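Local coordinates for protein diaminopimelate decarboxylase (Methanocaldococcus jannaschii, PDB 1TWI) that catalyses the pyridoxal-phosphate-dependent decarboxylation of meso-diaminopimelate to L-lysine, the final step of lysine biosynthesis, and works as a homodimer, at residues N154-K166 against L175-A189. Numbering follows the deposited sequence.
Sequences NVAFRINPNVNPK and LKKNKFGLDVESGIA
Asn-160 and Phe-180 illustrate how one buried amide can tie a strand end to the loop beside it. From CB, which lies 3.9 Å from Leu-175 O, the Asn-160 side chain runs with CG anti to its own carbonyl carbon (chi1 -60°) toward the end of helix 169-177 and the loop 178-181 after it. CG lies 3.6 Å from Phe-180 O and 3.7 Å from Leu-175 O. OD1 packs against Leu-175 CD2 and Gly-181 CA, whereas ND2 donates to Phe-180 O at 2.8 Å, nearly straight (165°) and on a lone pair of that carbonyl. ND2 also donates to a water that bridges to Leu-175 O and Asp-183 OD2. Strands 153-160 and 182-183 pair in parallel through Leu-182 N to Arg-158 O, Asn-160 N to Leu-182 O and, just past the short strand, Val-184 N to Asn-160 O. Helix 169-177 links them in a beta-alpha-beta unit of the TIM-barrel domain. Arg-158, which touches the bound pyridoxal phosphate, lays its guanidinium flat on Phe-180, planes 13° apart; the stack is offset, Phe-180 CB sitting over the guanidinium centre and NH1 3.4 Å from ring atom CD1. Ile-159 CB meets Val-184 CG2 at 3.7 Å, and Phe-231 of helix 219-237 packs on Ile-159 and Val-184.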
loop_
_atom_site.group_PDB
_atom_site.type_symbol
_atom_site.label_atom_id
_atom_site.label_comp_id
_atom_site.label_asym_id
_atom_site.label_seq_id
_atom_site.Cartn_x
_atom_site.Cartn_y
_atom_site.Cartn_z
ATOM N N ASN A 154 -3.415 0.633 -33.448
ATOM C CA ASN A 154 -4.461 -0.375 -33.397
ATOM C C ASN A 154 -5.287 -0.061 -32.161
ATOM O O ASN A 154 -4.705 0.119 -31.095
ATOM C CB ASN A 154 -3.803 -1.756 -33.259
ATOM C CG ASN A 154 -3.023 -2.117 -34.514
ATOM O OD1 ASN A 154 -3.542 -1.944 -35.608
ATOM N ND2 ASN A 154 -1.772 -2.582 -34.363
ATOM N N VAL A 155 -6.615 0.044 -32.290
ATOM C CA VAL A 155 -7.440 0.326 -31.122
ATOM C C VAL A 155 -8.565 -0.684 -30.926
ATOM O O VAL A 155 -9.236 -1.052 -31.889
ATOM C CB VAL A 155 -8.086 1.774 -31.110
ATOM C CG1 VAL A 155 -6.936 2.893 -30.848
ATOM C CG2 VAL A 155 -8.809 2.062 -32.439
ATOM N N ALA A 156 -8.688 -1.151 -29.671
ATOM C CA ALA A 156 -9.767 -2.024 -29.233
ATOM C C ALA A 156 -10.542 -1.074 -28.280
ATOM O O ALA A 156 -10.063 0.021 -27.953
ATOM C CB ALA A 156 -9.191 -3.253 -28.464
ATOM N N PHE A 157 -11.745 -1.440 -27.856
ATOM C CA PHE A 157 -12.503 -0.556 -27.008
ATOM C C PHE A 157 -12.960 -1.280 -25.783
ATOM O O PHE A 157 -13.571 -2.355 -25.887
ATOM C CB PHE A 157 -13.735 -0.021 -27.813
ATOM C CG PHE A 157 -13.337 0.828 -28.971
ATOM C CD1 PHE A 157 -12.821 0.255 -30.128
ATOM C CD2 PHE A 157 -13.317 2.207 -28.829
ATOM C CE1 PHE A 157 -12.261 1.063 -31.141
ATOM C CE2 PHE A 157 -12.757 3.028 -29.838
ATOM C CZ PHE A 157 -12.238 2.467 -30.970
ATOM N N ARG A 158 -12.666 -0.719 -24.612
ATOM C CA ARG A 158 -13.104 -1.367 -23.362
ATOM C C ARG A 158 -14.543 -0.891 -23.154
ATOM O O ARG A 158 -14.794 0.289 -22.973
ATOM C CB ARG A 158 -12.250 -0.920 -22.161
ATOM C CG ARG A 158 -12.766 -1.482 -20.847
ATOM C CD ARG A 158 -11.829 -1.172 -19.652
ATOM N NE ARG A 158 -12.273 -1.904 -18.453
ATOM C CZ ARG A 158 -11.578 -1.992 -17.329
ATOM N NH1 ARG A 158 -10.399 -1.385 -17.230
ATOM N NH2 ARG A 158 -12.065 -2.692 -16.305
ATOM N N ILE A 159 -15.478 -1.824 -23.187
ATOM C CA ILE A 159 -16.891 -1.490 -23.043
ATOM C C ILE A 159 -17.464 -1.989 -21.724
ATOM O O ILE A 159 -16.960 -2.967 -21.151
ATOM C CB ILE A 159 -17.723 -2.162 -24.167
ATOM C CG1 ILE A 159 -17.547 -3.715 -24.097
ATOM C CG2 ILE A 159 -17.146 -1.833 -25.571
ATOM C CD1 ILE A 159 -18.384 -4.503 -25.211
ATOM N N ASN A 160 -18.549 -1.349 -21.278
ATOM C CA ASN A 160 -19.267 -1.751 -20.060
ATOM C C ASN A 160 -20.614 -2.235 -20.609
ATOM O O ASN A 160 -21.499 -1.438 -20.843
ATOM C CB ASN A 160 -19.442 -0.540 -19.188
ATOM C CG ASN A 160 -18.114 0.040 -18.805
ATOM O OD1 ASN A 160 -17.130 -0.699 -18.748
ATOM N ND2 ASN A 160 -18.066 1.329 -18.517
ATOM N N PRO A 161 -20.733 -3.537 -20.857
ATOM C CA PRO A 161 -21.930 -4.196 -21.408
ATOM C C PRO A 161 -23.114 -4.088 -20.497
ATOM O O PRO A 161 -22.978 -3.807 -19.297
ATOM C CB PRO A 161 -21.464 -5.630 -21.670
ATOM C CG PRO A 161 -20.450 -5.864 -20.596
ATOM C CD PRO A 161 -19.766 -4.515 -20.334
ATOM N N ASN A 162 -24.284 -4.323 -21.085
ATOM C CA ASN A 162 -25.506 -4.166 -20.367
ATOM C C ASN A 162 -25.857 -5.438 -19.541
ATOM O O ASN A 162 -26.836 -6.114 -19.833
ATOM C CB ASN A 162 -26.588 -3.837 -21.403
ATOM C CG ASN A 162 -27.821 -3.222 -20.775
ATOM O OD1 ASN A 162 -28.892 -3.180 -21.395
ATOM N ND2 ASN A 162 -27.679 -2.729 -19.543
ATOM N N VAL A 163 -25.027 -5.742 -18.543
ATOM C CA VAL A 163 -25.204 -6.893 -17.656
ATOM C C VAL A 163 -26.554 -6.825 -16.925
ATOM O O VAL A 163 -26.944 -5.760 -16.461
ATOM C CB VAL A 163 -24.104 -6.911 -16.614
ATOM C CG1 VAL A 163 -24.422 -7.912 -15.551
ATOM C CG2 VAL A 163 -22.764 -7.227 -17.304
ATOM N N ASN A 164 -27.259 -7.944 -16.824
ATOM C CA ASN A 164 -28.555 -7.945 -16.139
ATOM C C ASN A 164 -28.378 -7.553 -14.652
ATOM O O ASN A 164 -27.841 -8.333 -13.866
ATOM C CB ASN A 164 -29.175 -9.338 -16.178
ATOM C CG ASN A 164 -30.618 -9.341 -15.704
ATOM O OD1 ASN A 164 -31.010 -8.516 -14.849
ATOM N ND2 ASN A 164 -31.433 -10.271 -16.256
ATOM N N PRO A 165 -28.877 -6.380 -14.248
ATOM C CA PRO A 165 -28.765 -5.904 -12.865
ATOM C C PRO A 165 -29.593 -6.731 -11.857
ATOM O O PRO A 165 -29.339 -6.690 -10.643
ATOM C CB PRO A 165 -29.244 -4.454 -12.965
ATOM C CG PRO A 165 -30.254 -4.545 -13.978
ATOM C CD PRO A 165 -29.691 -5.454 -15.047
ATOM N N LYS A 166 -30.562 -7.494 -12.361
ATOM C CA LYS A 166 -31.391 -8.301 -11.476
ATOM C C LYS A 166 -30.604 -9.558 -11.096
ATOM O O LYS A 166 -30.594 -9.979 -9.947
ATOM C CB LYS A 166 -32.705 -8.694 -12.185
ATOM C CG LYS A 166 -33.430 -7.542 -12.937
ATOM C CD LYS A 166 -34.049 -6.493 -12.006
ATOM C CE LYS A 166 -34.517 -5.191 -12.770
ATOM N NZ LYS A 166 -33.365 -4.382 -13.414
ATOM N N LEU A 175 -19.702 -1.846 -13.186
ATOM C CA LEU A 175 -19.555 -1.333 -14.539
ATOM C C LEU A 175 -20.104 0.081 -14.720
ATOM O O LEU A 175 -19.593 0.834 -15.560
ATOM C CB LEU A 175 -20.243 -2.254 -15.556
ATOM C CG LEU A 175 -19.556 -3.599 -15.713
ATOM C CD1 LEU A 175 -20.473 -4.544 -16.492
ATOM C CD2 LEU A 175 -18.180 -3.404 -16.415
ATOM N N LYS A 176 -21.146 0.437 -13.945
ATOM C CA LYS A 176 -21.767 1.736 -14.097
ATOM C C LYS A 176 -21.161 2.825 -13.255
ATOM O O LYS A 176 -21.109 3.977 -13.667
ATOM C CB LYS A 176 -23.260 1.647 -13.776
ATOM C CG LYS A 176 -24.050 0.937 -14.849
ATOM C CD LYS A 176 -25.480 0.674 -14.364
ATOM C CE LYS A 176 -26.400 0.212 -15.504
ATOM N NZ LYS A 176 -26.515 1.187 -16.635
ATOM N N LYS A 177 -20.679 2.468 -12.077
ATOM C CA LYS A 177 -20.160 3.480 -11.168
ATOM C C LYS A 177 -18.657 3.661 -11.174
ATOM O O LYS A 177 -18.175 4.633 -10.638
ATOM C CB LYS A 177 -20.579 3.158 -9.720
ATOM C CG LYS A 177 -22.078 3.398 -9.427
ATOM C CD LYS A 177 -22.394 3.204 -7.942
ATOM C CE LYS A 177 -23.909 3.268 -7.641
ATOM N NZ LYS A 177 -24.119 3.083 -6.132
ATOM N N ASN A 178 -17.907 2.740 -11.767
ATOM C CA ASN A 178 -16.451 2.864 -11.674
ATOM C C ASN A 178 -15.961 3.749 -12.781
ATOM O O ASN A 178 -16.733 4.130 -13.707
ATOM C CB ASN A 178 -15.813 1.464 -11.694
ATOM C CG ASN A 178 -16.118 0.674 -10.423
ATOM O OD1 ASN A 178 -16.185 -0.565 -10.436
ATOM N ND2 ASN A 178 -16.274 1.387 -9.311
ATOM N N LYS A 179 -14.664 4.057 -12.726
ATOM C CA LYS A 179 -14.110 5.013 -13.679
ATOM C C LYS A 179 -13.829 4.423 -15.047
ATOM O O LYS A 179 -13.614 5.176 -15.985
ATOM C CB LYS A 179 -12.805 5.589 -13.102
ATOM C CG LYS A 179 -11.703 4.511 -12.913
ATOM C CD LYS A 179 -10.421 5.126 -12.240
ATOM C CE LYS A 179 -9.333 4.067 -12.079
ATOM N NZ LYS A 179 -8.074 4.595 -11.425
ATOM N N PHE A 180 -13.886 3.105 -15.199
ATOM C CA PHE A 180 -13.449 2.522 -16.497
ATOM C C PHE A 180 -14.468 2.336 -17.583
ATOM O O PHE A 180 -15.675 2.253 -17.312
ATOM C CB PHE A 180 -12.859 1.102 -16.305
ATOM C CG PHE A 180 -11.963 0.979 -15.101
ATOM C CD1 PHE A 180 -10.635 1.369 -15.174
ATOM C CD2 PHE A 180 -12.466 0.467 -13.904
ATOM C CE1 PHE A 180 -9.800 1.233 -14.058
ATOM C CE2 PHE A 180 -11.631 0.331 -12.759
ATOM C CZ PHE A 180 -10.291 0.712 -12.851
ATOM N N GLY A 181 -13.947 2.223 -18.803
ATOM C CA GLY A 181 -14.784 1.852 -19.921
ATOM C C GLY A 181 -15.796 2.808 -20.535
ATOM O O GLY A 181 -16.118 3.879 -19.980
ATOM N N LEU A 182 -16.322 2.321 -21.656
ATOM C CA LEU A 182 -17.284 3.026 -22.516
ATOM C C LEU A 182 -18.627 2.376 -22.342
ATOM O O LEU A 182 -18.793 1.186 -22.671
ATOM C CB LEU A 182 -16.843 2.894 -23.975
ATOM C CG LEU A 182 -15.444 3.481 -24.219
ATOM C CD1 LEU A 182 -14.869 2.956 -25.548
ATOM C CD2 LEU A 182 -15.523 5.005 -24.315
ATOM N N ASP A 183 -19.559 3.136 -21.760
ATOM C CA ASP A 183 -20.886 2.597 -21.487
ATOM C C ASP A 183 -21.562 2.157 -22.802
ATOM O O ASP A 183 -21.606 2.923 -23.790
ATOM C CB ASP A 183 -21.744 3.636 -20.785
ATOM C CG ASP A 183 -23.037 3.038 -20.258
ATOM O OD1 ASP A 183 -24.099 3.298 -20.846
ATOM O OD2 ASP A 183 -22.982 2.268 -19.279
ATOM N N VAL A 184 -22.040 0.919 -22.839
ATOM C CA VAL A 184 -22.722 0.445 -24.033
ATOM C C VAL A 184 -24.188 0.949 -24.086
ATOM O O VAL A 184 -24.645 1.466 -25.114
ATOM C CB VAL A 184 -22.782 -1.097 -24.085
ATOM C CG1 VAL A 184 -23.825 -1.569 -25.195
ATOM C CG2 VAL A 184 -21.376 -1.687 -24.433
ATOM N N GLU A 185 -24.910 0.798 -22.988
ATOM C CA GLU A 185 -26.343 1.107 -23.019
ATOM C C GLU A 185 -26.730 2.495 -23.430
ATOM O O GLU A 185 -27.675 2.661 -24.236
ATOM C CB GLU A 185 -27.019 0.773 -21.675
ATOM C CG GLU A 185 -28.371 0.141 -21.929
ATOM C CD GLU A 185 -29.325 0.139 -20.711
ATOM O OE1 GLU A 185 -30.532 -0.200 -20.937
ATOM O OE2 GLU A 185 -28.867 0.463 -19.583
ATOM N N SER A 186 -26.010 3.488 -22.899
ATOM C CA SER A 186 -26.272 4.895 -23.203
ATOM C C SER A 186 -25.811 5.287 -24.615
ATOM O O SER A 186 -26.038 6.422 -25.026
ATOM C CB SER A 186 -25.533 5.768 -22.193
ATOM O OG SER A 186 -24.106 5.507 -22.304
ATOM N N GLY A 187 -25.159 4.357 -25.337
ATOM C CA GLY A 187 -24.681 4.643 -26.686
ATOM C C GLY A 187 -23.252 5.170 -26.823
ATOM O O GLY A 187 -22.781 5.436 -27.948
ATOM N N ILE A 188 -22.560 5.339 -25.690
ATOM C CA ILE A 188 -21.189 5.853 -25.721
ATOM C C ILE A 188 -20.227 4.935 -26.442
ATOM O O ILE A 188 -19.420 5.371 -27.259
ATOM C CB ILE A 188 -20.700 6.136 -24.283
ATOM C CG1 ILE A 188 -21.532 7.282 -23.721
ATOM C CG2 ILE A 188 -19.162 6.496 -24.266
ATOM C CD1 ILE A 188 -21.155 7.620 -22.280
ATOM N N ALA A 189 -20.288 3.646 -26.158
ATOM C CA ALA A 189 -19.358 2.757 -26.819
ATOM C C ALA A 189 -19.561 2.765 -28.368
ATOM O O ALA A 189 -18.583 2.779 -29.144
ATOM C CB ALA A 189 -19.481 1.280 -26.205
HETATM O O HOH W 1 -24.188 -0.833 -20.798
HETATM O O HOH W 2 -20.837 2.373 -17.684
#